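PDB 4ONQ: DNA methyltransferase from Nicotiana tabacum, which probably methylates cytosine at C5 in DNA as a plant DRM-type de novo enzyme, using S-adenosyl-L-methionine, and is represented here by its catalytic domain. Local coordinates for residues Phe15-Glu20 / Ser70-Ala75; Arg28-Gln33 / Tyr61-Glu66; Asn287-Leu292 / Val342-Leu347. The protein carries 5 engineered substitutions. One frame throughout, in Å; residues are numbered along the deposited sequence.

Interaction 1: Phe15-Glu20 / Ser70-Ala75; sequences FGVPTE and SKYFCA
Val17 is the bump of this contact, and the hollow it enters lies between Tyr72 and Phe73. In this class I (Rossmann-like) methyltransferase fold, residues 70-75 belong to the connection between the antiparallel strands 66-69 and 79-84 at one end of the sheet, and residues 15-20 lie across that connection. CG1 of Val17 touches CE2 of Phe73 at 3.6 Å and also reaches CB of Tyr72, while CG2 of Val17 leans on the base of the Tyr72 side chain, 4.0 Å from Tyr72 CB. The two aromatic side chains share a first torsion, CG anti to the carbonyl carbon (chi1 -65° and -64°), which sets each ring beside its own backbone N.

Val17 to Glu20 forms a type I turn, which brings three more side chains up to the aromatics. Pro18 lies at about a right angle to Phe73, its CD 3.5 Å from CE1 of that ring. Phe73 also meets the Tyr218 ring and rests on Asp214 and Thr215 of helix 213-220. The methyl of Thr19 sits against the backbone carbonyl, CG2 standing 3.4 Å from Tyr72 O. No hydrogen bond crosses between the segments, so the fit is one of shape. Glu20 approaches the edge of the Tyr72 ring, its OE2 near the ring plane and 4.0 Å from CE1.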
loop_
_atom_site.group_PDB
_atom_site.type_symbol
_atom_site.label_atom_id
_atom_site.label_comp_id
_atom_site.label_asym_id
_atom_site.label_seq_id
_atom_site.Cartn_x
_atom_site.Cartn_y
_atom_site.Cartn_z
ATOM N N PHE A 15 10.125 0.346 -13.128
ATOM C CA PHE A 15 10.875 1.173 -14.033
ATOM C C PHE A 15 11.935 1.837 -13.241
ATOM O O PHE A 15 12.635 2.660 -13.738
ATOM C CB PHE A 15 10.019 2.247 -14.646
ATOM C CG PHE A 15 8.954 1.724 -15.515
ATOM C CD1 PHE A 15 9.267 1.047 -16.651
ATOM C CD2 PHE A 15 7.646 1.901 -15.194
ATOM C CE1 PHE A 15 8.292 0.549 -17.463
ATOM C CE2 PHE A 15 6.657 1.404 -15.992
ATOM C CZ PHE A 15 6.981 0.725 -17.128
ATOM N N GLY A 16 12.008 1.524 -11.975
ATOM C CA GLY A 16 13.052 2.098 -11.149
ATOM C C GLY A 16 12.616 2.365 -9.720
ATOM O O GLY A 16 11.467 2.713 -9.460
ATOM N N VAL A 17 13.546 2.190 -8.791
ATOM C CA VAL A 17 13.313 2.520 -7.393
ATOM C C VAL A 17 14.433 3.455 -6.939
ATOM O O VAL A 17 15.541 3.398 -7.473
ATOM C CB VAL A 17 13.249 1.247 -6.512
ATOM C CG1 VAL A 17 12.010 0.423 -6.851
ATOM C CG2 VAL A 17 14.513 0.415 -6.670
ATOM N N PRO A 18 14.152 4.325 -5.954
ATOM C CA PRO A 18 15.109 5.368 -5.574
ATOM C C PRO A 18 16.429 4.843 -5.019
ATOM O O PRO A 18 17.470 5.478 -5.183
ATOM C CB PRO A 18 14.360 6.135 -4.478
ATOM C CG PRO A 18 13.433 5.149 -3.905
ATOM C CD PRO A 18 12.970 4.339 -5.078
ATOM N N THR A 19 16.419 3.683 -4.411
ATOM C CA THR A 19 17.564 3.170 -3.703
ATOM C C THR A 19 18.537 2.340 -4.531
ATOM O O THR A 19 19.518 1.860 -4.041
ATOM C CB THR A 19 17.035 2.252 -2.630
ATOM O OG1 THR A 19 18.079 1.395 -2.206
ATOM C CG2 THR A 19 15.959 1.427 -3.226
ATOM N N GLU A 20 18.231 2.132 -5.782
ATOM C CA GLU A 20 19.110 1.343 -6.571
ATOM C C GLU A 20 19.312 2.008 -7.874
ATOM O O GLU A 20 18.624 2.946 -8.206
ATOM C CB GLU A 20 18.503 -0.007 -6.831
ATOM C CG GLU A 20 18.072 -0.675 -5.612
ATOM C CD GLU A 20 19.042 -1.666 -5.138
ATOM O OE1 GLU A 20 19.736 -2.235 -5.983
ATOM O OE2 GLU A 20 19.106 -1.889 -3.925
ATOM N N SER A 70 7.929 -3.609 -2.218
ATOM C CA SER A 70 8.043 -2.461 -1.325
ATOM C C SER A 70 9.242 -2.568 -0.396
ATOM O O SER A 70 9.492 -1.667 0.403
ATOM C CB SER A 70 6.760 -2.263 -0.521
ATOM O OG SER A 70 5.718 -1.803 -1.356
ATOM N N LYS A 71 10.020 -3.601 -0.560
ATOM C CA LYS A 71 11.183 -3.768 0.242
ATOM C C LYS A 71 12.223 -2.790 -0.145
ATOM O O LYS A 71 13.168 -2.573 0.547
ATOM C CB LYS A 71 11.720 -5.150 0.058
ATOM C CG LYS A 71 12.590 -5.336 -1.119
ATOM C CD LYS A 71 12.911 -6.774 -1.275
ATOM C CE LYS A 71 13.952 -7.056 -2.294
ATOM N NZ LYS A 71 14.169 -8.496 -2.414
ATOM N N TYR A 72 12.019 -2.171 -1.272
ATOM C CA TYR A 72 12.887 -1.097 -1.733
ATOM C C TYR A 72 12.437 0.255 -1.193
ATOM O O TYR A 72 13.023 1.287 -1.513
ATOM C CB TYR A 72 12.936 -1.081 -3.259
ATOM C CG TYR A 72 13.569 -2.327 -3.832
ATOM C CD1 TYR A 72 14.922 -2.573 -3.666
ATOM C CD2 TYR A 72 12.813 -3.260 -4.530
ATOM C CE1 TYR A 72 15.508 -3.711 -4.179
ATOM C CE2 TYR A 72 13.389 -4.403 -5.044
ATOM C CZ TYR A 72 14.738 -4.620 -4.867
ATOM O OH TYR A 72 15.326 -5.751 -5.379
ATOM N N PHE A 73 11.400 0.244 -0.361
ATOM C CA PHE A 73 10.864 1.483 0.186
ATOM C C PHE A 73 10.737 1.459 1.704
ATOM O O PHE A 73 10.591 2.507 2.338
ATOM C CB PHE A 73 9.524 1.818 -0.465
ATOM C CG PHE A 73 9.625 2.089 -1.939
ATOM C CD1 PHE A 73 9.752 3.383 -2.410
ATOM C CD2 PHE A 73 9.608 1.047 -2.853
ATOM C CE1 PHE A 73 9.847 3.637 -3.763
ATOM C CE2 PHE A 73 9.709 1.295 -4.205
ATOM C CZ PHE A 73 9.825 2.592 -4.660
ATOM N N CYS A 74 10.806 0.265 2.283
ATOM C CA CYS A 74 10.664 0.106 3.726
ATOM C C CYS A 74 11.243 -1.230 4.146
ATOM O O CYS A 74 11.804 -1.952 3.327
ATOM C CB CYS A 74 9.198 0.190 4.147
ATOM S SG CYS A 74 8.175 -1.136 3.471
ATOM N N ALA A 75 11.099 -1.557 5.425
ATOM C CA ALA A 75 11.705 -2.761 5.973
ATOM C C ALA A 75 10.810 -3.996 5.851
ATOM O O ALA A 75 11.106 -5.037 6.429
ATOM C CB ALA A 75 12.106 -2.532 7.413
#

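Interaction 2: Arg28-Gln33 / Tyr61-Glu66; sequences RTLPSQ and YDIEPE. Engineered in segment 28-33: Ser32 (natural residue Glu).
Leu30 and Ile63 make the greasy centre of this contact, meeting through the methyls at the ends of their side chains, Leu30 CD1 to Ile63 CD1 at 3.8 Å. Two further van der Waals contacts flank them. Pro31 presses its ring against the backbone instead of a side chain: its CG lies 3.5 Å from Tyr61 O. Gln33 and Tyr61 run alongside one another head to tail, with CG of Gln33 4.0 Å from CB of Tyr61 and the amide nearly perpendicular to the ring.

Residues 28-33 and 61-64 point in nearly opposite directions, 164° apart, with no hydrogen bond between them, and 28-33 adds no strand to the sheet. Residues 61-66 carry the chain from helix 50-59 into strand 66-69, an outermost strand of the class I methyltransferase sheet. Tyr61 and Asp62 both take positive phi values as the chain leaves the helix, and Ile63 then also reaches Ile83 of the neighbouring strand 79-84.

The one close polar approach is at the exposed end, where the planes of the Gln33 amide and the Asp62 carboxylate stand 80° apart; NE2 of Gln33 comes within 3.2 Å of OD2 of Asp62, but the angle is too poor for a hydrogen bond.

Arg28, at the other end, is a charged group lying against apolar ones. Its chain runs out extended and then bends at chi3 (70°), which lays the guanidinium beside Ile63, Arg28 NH1 being 3.8 Å from Ile63 CG2. Leu30 CD1 lies over one face of that guanidinium, near its margin, while NH2 makes a weak hydrogen bond to Leu86 O. Glu66 OE1 remains 5.7 Å from Arg28 NH1; the carboxylate instead pairs with Arg91 and His84.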
loop_
_atom_site.group_PDB
_atom_site.type_symbol
_atom_site.label_atom_id
_atom_site.label_comp_id
_atom_site.label_asym_id
_atom_site.label_seq_id
_atom_site.Cartn_x
_atom_site.Cartn_y
_atom_site.Cartn_z
ATOM N N ARG A 28 8.577 3.881 -21.382
ATOM C CA ARG A 28 7.344 3.189 -21.682
ATOM C C ARG A 28 6.590 4.025 -22.683
ATOM O O ARG A 28 6.516 5.246 -22.549
ATOM C CB ARG A 28 6.503 2.975 -20.424
ATOM C CG ARG A 28 5.139 2.382 -20.724
ATOM C CD ARG A 28 4.331 2.142 -19.465
ATOM N NE ARG A 28 3.892 3.382 -18.833
ATOM C CZ ARG A 28 3.074 3.425 -17.787
ATOM N NH1 ARG A 28 2.604 2.297 -17.273
ATOM N NH2 ARG A 28 2.718 4.590 -17.260
ATOM N N THR A 29 6.009 3.361 -23.651
ATOM C CA THR A 29 5.186 4.046 -24.600
ATOM C C THR A 29 3.738 3.647 -24.362
ATOM O O THR A 29 3.353 2.504 -24.502
ATOM C CB THR A 29 5.674 3.798 -26.034
ATOM O OG1 THR A 29 6.662 4.782 -26.371
ATOM C CG2 THR A 29 4.549 3.920 -27.015
ATOM N N LEU A 30 2.955 4.618 -23.944
ATOM C CA LEU A 30 1.556 4.363 -23.644
ATOM C C LEU A 30 0.758 4.126 -24.914
ATOM O O LEU A 30 0.874 4.888 -25.878
ATOM C CB LEU A 30 0.944 5.536 -22.873
ATOM C CG LEU A 30 0.823 5.383 -21.357
ATOM C CD1 LEU A 30 0.382 3.973 -21.005
ATOM C CD2 LEU A 30 2.118 5.749 -20.651
ATOM N N PRO A 31 -0.030 3.043 -24.929
ATOM C CA PRO A 31 -1.063 2.867 -25.953
ATOM C C PRO A 31 -1.901 4.136 -26.080
ATOM O O PRO A 31 -2.177 4.770 -25.066
ATOM C CB PRO A 31 -1.909 1.724 -25.398
ATOM C CG PRO A 31 -0.974 0.949 -24.477
ATOM C CD PRO A 31 0.232 1.800 -24.182
ATOM N N SER A 32 -2.269 4.514 -27.300
ATOM C CA SER A 32 -2.949 5.787 -27.554
ATOM C C SER A 32 -4.226 5.965 -26.741
ATOM O O SER A 32 -4.534 7.062 -26.287
ATOM C CB SER A 32 -3.264 5.927 -29.048
ATOM O OG SER A 32 -4.061 7.068 -29.314
ATOM N N GLN A 33 -4.976 4.884 -26.582
ATOM C CA GLN A 33 -6.243 4.925 -25.857
ATOM C C GLN A 33 -6.014 5.015 -24.351
ATOM O O GLN A 33 -6.872 5.482 -23.600
ATOM C CB GLN A 33 -7.097 3.693 -26.189
ATOM C CG GLN A 33 -6.562 2.362 -25.646
ATOM C CD GLN A 33 -5.394 1.796 -26.444
ATOM O OE1 GLN A 33 -4.664 2.528 -27.112
ATOM N NE2 GLN A 33 -5.216 0.481 -26.373
ATOM N N TYR A 61 -6.867 -1.048 -21.048
ATOM C CA TYR A 61 -6.239 -0.371 -22.177
ATOM C C TYR A 61 -4.877 -0.953 -22.566
ATOM O O TYR A 61 -3.992 -0.229 -23.027
ATOM C CB TYR A 61 -6.157 1.129 -21.880
ATOM C CG TYR A 61 -7.432 1.640 -21.238
ATOM C CD1 TYR A 61 -8.600 1.769 -21.978
ATOM C CD2 TYR A 61 -7.477 1.962 -19.888
ATOM C CE1 TYR A 61 -9.772 2.219 -21.398
ATOM C CE2 TYR A 61 -8.646 2.412 -19.298
ATOM C CZ TYR A 61 -9.787 2.538 -20.057
ATOM O OH TYR A 61 -10.950 2.987 -19.474
ATOM N N ASP A 62 -4.730 -2.264 -22.363
ATOM C CA ASP A 62 -3.558 -3.036 -22.791
ATOM C C ASP A 62 -2.261 -2.744 -22.039
ATOM O O ASP A 62 -1.227 -3.347 -22.327
ATOM C CB ASP A 62 -3.335 -2.897 -24.293
ATOM C CG ASP A 62 -4.526 -3.353 -25.095
ATOM O OD1 ASP A 62 -5.116 -4.392 -24.735
ATOM O OD2 ASP A 62 -4.875 -2.667 -26.080
ATOM N N ILE A 63 -2.325 -1.834 -21.073
ATOM C CA ILE A 63 -1.157 -1.442 -20.284
ATOM C C ILE A 63 -0.498 -2.625 -19.560
ATOM O O ILE A 63 -1.175 -3.477 -18.981
ATOM C CB ILE A 63 -1.522 -0.332 -19.269
ATOM C CG1 ILE A 63 -2.117 0.876 -20.002
ATOM C CG2 ILE A 63 -0.308 0.076 -18.441
ATOM C CD1 ILE A 63 -2.330 2.088 -19.118
ATOM N N GLU A 64 0.809 -2.676 -19.566
ATOM C CA GLU A 64 1.459 -3.734 -18.857
ATOM C C GLU A 64 1.760 -3.273 -17.465
ATOM O O GLU A 64 2.163 -2.150 -17.249
ATOM C CB GLU A 64 2.764 -4.104 -19.518
ATOM C CG GLU A 64 2.671 -4.815 -20.809
ATOM C CD GLU A 64 3.912 -4.579 -21.627
ATOM O OE1 GLU A 64 4.717 -3.722 -21.223
ATOM O OE2 GLU A 64 4.094 -5.238 -22.666
ATOM N N PRO A 65 1.599 -4.165 -16.520
ATOM C CA PRO A 65 1.772 -3.787 -15.119
ATOM C C PRO A 65 3.219 -3.486 -14.811
ATOM O O PRO A 65 4.115 -3.965 -15.509
ATOM C CB PRO A 65 1.329 -5.042 -14.361
ATOM C CG PRO A 65 1.554 -6.150 -15.315
ATOM C CD PRO A 65 1.223 -5.580 -16.665
ATOM N N GLU A 66 3.430 -2.678 -13.780
ATOM C CA GLU A 66 4.754 -2.387 -13.268
ATOM C C GLU A 66 4.875 -3.110 -11.939
ATOM O O GLU A 66 4.183 -2.778 -10.973
ATOM C CB GLU A 66 4.941 -0.879 -13.086
ATOM C CG GLU A 66 6.238 -0.498 -12.390
ATOM C CD GLU A 66 6.442 1.005 -12.265
ATOM O OE1 GLU A 66 5.450 1.765 -12.349
ATOM O OE2 GLU A 66 7.607 1.426 -12.084
#

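Interaction 3: Asn287-Leu292 / Val342-Leu347; sequences NDVQQL and VRILDL. With SFG (sinefungin), chain C.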
loop_
_atom_site.group_PDB
_atom_site.type_symbol
_atom_site.label_atom_id
_atom_site.label_comp_id
_atom_site.label_asym_id
_atom_site.label_seq_id
_atom_site.Cartn_x
_atom_site.Cartn_y
_atom_site.Cartn_z
ATOM N N ASN A 287 -20.615 4.497 0.112
ATOM C CA ASN A 287 -20.445 3.193 0.735
ATOM C C ASN A 287 -20.200 2.076 -0.269
ATOM O O ASN A 287 -19.394 1.180 -0.022
ATOM C CB ASN A 287 -21.638 2.872 1.631
ATOM C CG ASN A 287 -21.776 3.854 2.777
ATOM O OD1 ASN A 287 -21.029 4.832 2.866
ATOM N ND2 ASN A 287 -22.737 3.604 3.660
ATOM N N ASP A 288 -20.879 2.134 -1.408
ATOM C CA ASP A 288 -20.764 1.059 -2.385
ATOM C C ASP A 288 -20.307 1.556 -3.749
ATOM O O ASP A 288 -20.787 2.567 -4.254
ATOM C CB ASP A 288 -22.086 0.299 -2.517
ATOM C CG ASP A 288 -21.908 -1.086 -3.118
ATOM O OD1 ASP A 288 -20.859 -1.336 -3.748
ATOM O OD2 ASP A 288 -22.819 -1.928 -2.959
ATOM N N VAL A 289 -19.381 0.813 -4.341
ATOM C CA VAL A 289 -18.871 1.116 -5.671
ATOM C C VAL A 289 -19.972 0.920 -6.717
ATOM O O VAL A 289 -19.884 1.436 -7.833
ATOM C CB VAL A 289 -17.646 0.228 -5.990
ATOM C CG1 VAL A 289 -18.080 -1.180 -6.344
ATOM C CG2 VAL A 289 -16.801 0.836 -7.082
ATOM N N GLN A 290 -21.038 0.256 -6.309
ATOM C CA GLN A 290 -22.131 -0.053 -7.201
ATOM C C GLN A 290 -23.156 1.040 -7.224
ATOM O O GLN A 290 -24.068 1.026 -8.017
ATOM C CB GLN A 290 -22.801 -1.333 -6.774
ATOM C CG GLN A 290 -23.537 -2.026 -7.879
ATOM C CD GLN A 290 -22.624 -2.803 -8.807
ATOM O OE1 GLN A 290 -22.820 -2.809 -10.026
ATOM N NE2 GLN A 290 -21.628 -3.474 -8.237
ATOM N N GLN A 291 -22.993 2.006 -6.353
ATOM C CA GLN A 291 -23.893 3.152 -6.325
ATOM C C GLN A 291 -23.332 4.337 -7.113
ATOM O O GLN A 291 -23.941 5.406 -7.165
ATOM C CB GLN A 291 -24.249 3.552 -4.887
ATOM C CG GLN A 291 -23.233 4.436 -4.182
ATOM C CD GLN A 291 -23.642 4.758 -2.750
ATOM O OE1 GLN A 291 -22.852 4.619 -1.817
ATOM N NE2 GLN A 291 -24.884 5.189 -2.576
ATOM N N LEU A 292 -22.175 4.136 -7.735
ATOM C CA LEU A 292 -21.618 5.133 -8.645
ATOM C C LEU A 292 -21.988 4.832 -10.089
ATOM O O LEU A 292 -21.214 4.206 -10.814
ATOM C CB LEU A 292 -20.094 5.195 -8.534
ATOM C CG LEU A 292 -19.454 5.890 -7.335
ATOM C CD1 LEU A 292 -17.955 5.900 -7.516
ATOM C CD2 LEU A 292 -19.978 7.302 -7.173
ATOM N N VAL A 342 -13.099 -0.994 -13.374
ATOM C CA VAL A 342 -12.988 -0.764 -14.811
ATOM C C VAL A 342 -14.188 0.008 -15.363
ATOM O O VAL A 342 -14.025 0.982 -16.105
ATOM C CB VAL A 342 -12.830 -2.096 -15.565
ATOM C CG1 VAL A 342 -12.799 -1.869 -17.073
ATOM C CG2 VAL A 342 -11.573 -2.805 -15.100
ATOM N N ARG A 343 -15.385 -0.434 -14.989
ATOM C CA ARG A 343 -16.628 0.211 -15.397
ATOM C C ARG A 343 -16.591 1.688 -15.037
ATOM O O ARG A 343 -16.891 2.557 -15.862
ATOM C CB ARG A 343 -17.817 -0.449 -14.694
ATOM C CG ARG A 343 -19.179 -0.002 -15.198
ATOM C CD ARG A 343 -20.288 -0.344 -14.207
ATOM N NE ARG A 343 -20.455 0.697 -13.195
ATOM C CZ ARG A 343 -20.351 0.498 -11.884
ATOM N NH1 ARG A 343 -20.086 -0.713 -11.412
ATOM N NH2 ARG A 343 -20.520 1.511 -11.046
ATOM N N ILE A 344 -16.206 1.967 -13.798
ATOM C CA ILE A 344 -16.195 3.341 -13.308
ATOM C C ILE A 344 -15.131 4.205 -13.985
ATOM O O ILE A 344 -15.409 5.343 -14.383
ATOM C CB ILE A 344 -16.062 3.378 -11.777
ATOM C CG1 ILE A 344 -17.339 2.824 -11.152
ATOM C CG2 ILE A 344 -15.785 4.785 -11.285
ATOM C CD1 ILE A 344 -17.443 3.050 -9.682
ATOM N N LEU A 345 -13.924 3.665 -14.129
ATOM C CA LEU A 345 -12.859 4.388 -14.819
ATOM C C LEU A 345 -13.316 4.740 -16.231
ATOM O O LEU A 345 -13.148 5.873 -16.689
ATOM C CB LEU A 345 -11.568 3.567 -14.856
ATOM C CG LEU A 345 -10.441 4.090 -15.754
ATOM C CD1 LEU A 345 -10.072 5.521 -15.405
ATOM C CD2 LEU A 345 -9.219 3.195 -15.657
ATOM N N ASP A 346 -13.923 3.770 -16.904
ATOM C CA ASP A 346 -14.400 3.991 -18.260
ATOM C C ASP A 346 -15.489 5.063 -18.320
ATOM O O ASP A 346 -15.461 5.930 -19.195
ATOM C CB ASP A 346 -14.887 2.685 -18.891
ATOM C CG ASP A 346 -15.051 2.799 -20.388
ATOM O OD1 ASP A 346 -16.206 2.831 -20.863
ATOM O OD2 ASP A 346 -14.019 2.880 -21.090
ATOM N N LEU A 347 -16.445 5.009 -17.396
ATOM C CA LEU A 347 -17.469 6.048 -17.316
ATOM C C LEU A 347 -16.841 7.436 -17.164
ATOM O O LEU A 347 -17.226 8.378 -17.863
ATOM C CB LEU A 347 -18.437 5.777 -16.161
ATOM C CG LEU A 347 -19.548 4.750 -16.389
ATOM C CD1 LEU A 347 -20.127 4.290 -15.063
ATOM C CD2 LEU A 347 -20.638 5.341 -17.267
HETATM N N SFG C . -6.532 1.031 -0.593
HETATM C CA SFG C . -6.815 0.687 0.812
HETATM C C SFG C . -5.710 1.324 1.651
HETATM O O SFG C . -4.742 1.832 1.048
HETATM O OXT SFG C . -5.900 1.350 2.886
HETATM C CB SFG C . -6.879 -0.846 0.933
HETATM C CG SFG C . -8.125 -1.215 0.132
HETATM C CD SFG C . -8.557 -2.684 -0.059
HETATM N NE SFG C . -7.574 -3.482 -0.796
HETATM C "C5'" SFG C . -9.896 -2.484 -0.793
HETATM C "C4'" SFG C . -10.647 -1.761 0.356
HETATM O "O4'" SFG C . -11.805 -2.457 -0.300
HETATM C "C3'" SFG C . -11.202 -2.190 1.707
HETATM O "O3'" SFG C . -11.776 -1.092 2.396
HETATM C "C2'" SFG C . -12.199 -3.223 1.356
HETATM O "O2'" SFG C . -12.988 -3.533 2.510
HETATM C "C1'" SFG C . -12.961 -2.177 0.503
HETATM N N9 SFG C . -14.162 -2.801 -0.104
HETATM C C8 SFG C . -14.573 -4.057 -0.112
HETATM N N7 SFG C . -15.693 -4.125 -0.828
HETATM C C5 SFG C . -15.971 -2.906 -1.292
HETATM C C6 SFG C . -16.970 -2.440 -2.051
HETATM N N6 SFG C . -17.885 -3.322 -2.443
HETATM N N1 SFG C . -17.060 -1.152 -2.407
HETATM C C2 SFG C . -16.072 -0.272 -1.965
HETATM N N3 SFG C . -15.040 -0.785 -1.173
HETATM C C4 SFG C . -14.998 -2.095 -0.875
#
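A single nitrogen, NH2 of Arg343, grips two backbone carbonyls three residues apart, Val289 O and Leu292 O. The longer bond, 3.3 Å from NH2 to Val289 O, is the straighter one at 166° and arrives in the plane of that carbonyl. The shorter, 2.8 Å from NH2 to Leu292 O, is more bent at 142° and comes from above its carbonyl plane. Both oxygens lie at the guanidinium edge, within a few degrees of its plane, which should hold the group's rotation. Arg343 reaches them because its chain, extended at first, bends at chi3 (86°) and turns the guanidinium toward the loop.

Next to this polar clasp Ile344 pushes its CD1 into a pocket of the same loop, 3.5 Å from CG2 of Val289 and 3.6 Å from CB of Leu292. Leu234 and Leu236 of strand 231-236 support Ile344 from the sheet. In the class I methyltransferase fold the loop follows strand 282-286, the outermost strand on this side, and leads into helix 294-304; helix 337-352 packs against it through Arg343 and Ile344.

The loop is tightly tied within itself. Asp288 OD1 accepts from Gln290 N, an Asx turn, and is met from above the carboxylate plane. Gln291 OE1 takes two donors, Asn287 N at 3.0 Å and Asp288 N at 3.2 Å, which probably steadies the chain where it borders the cofactor analogue. Sinefungin lies with its adenine against this turn: Val289 N is 3.6 Å from N1 of the ligand, and Asp288 OD1 is 3.8 Å from its N6. The ligand is also hydrogen-bonded to Glu261 OE1 and to the backbone N of Phe211 and Ile240.

In the fold
From the N terminus, residues 15-20 begin the loop that interaction 1 closes at 70-75. Interaction 2 is nested inside it, joining 28-33 to 61-66 around strand 39-45 and helix 50-59. The two touch where Phe15 N probably hydrogen-bonds to Glu66 OE2 and the Phe15 ring packs on Arg28, so the N-terminal chain is laid along the end of the sheet holding strand 66-69. Interaction 3 follows in series, closing a loop that holds helix 294-304 and strand 309-312 between residues 287-292, at the sheet's other end, and helix 337-352. That helix meets interaction 2 through Tyr61, which packs on Leu345 and Asp346, whereas interactions 1 and 3 do not touch.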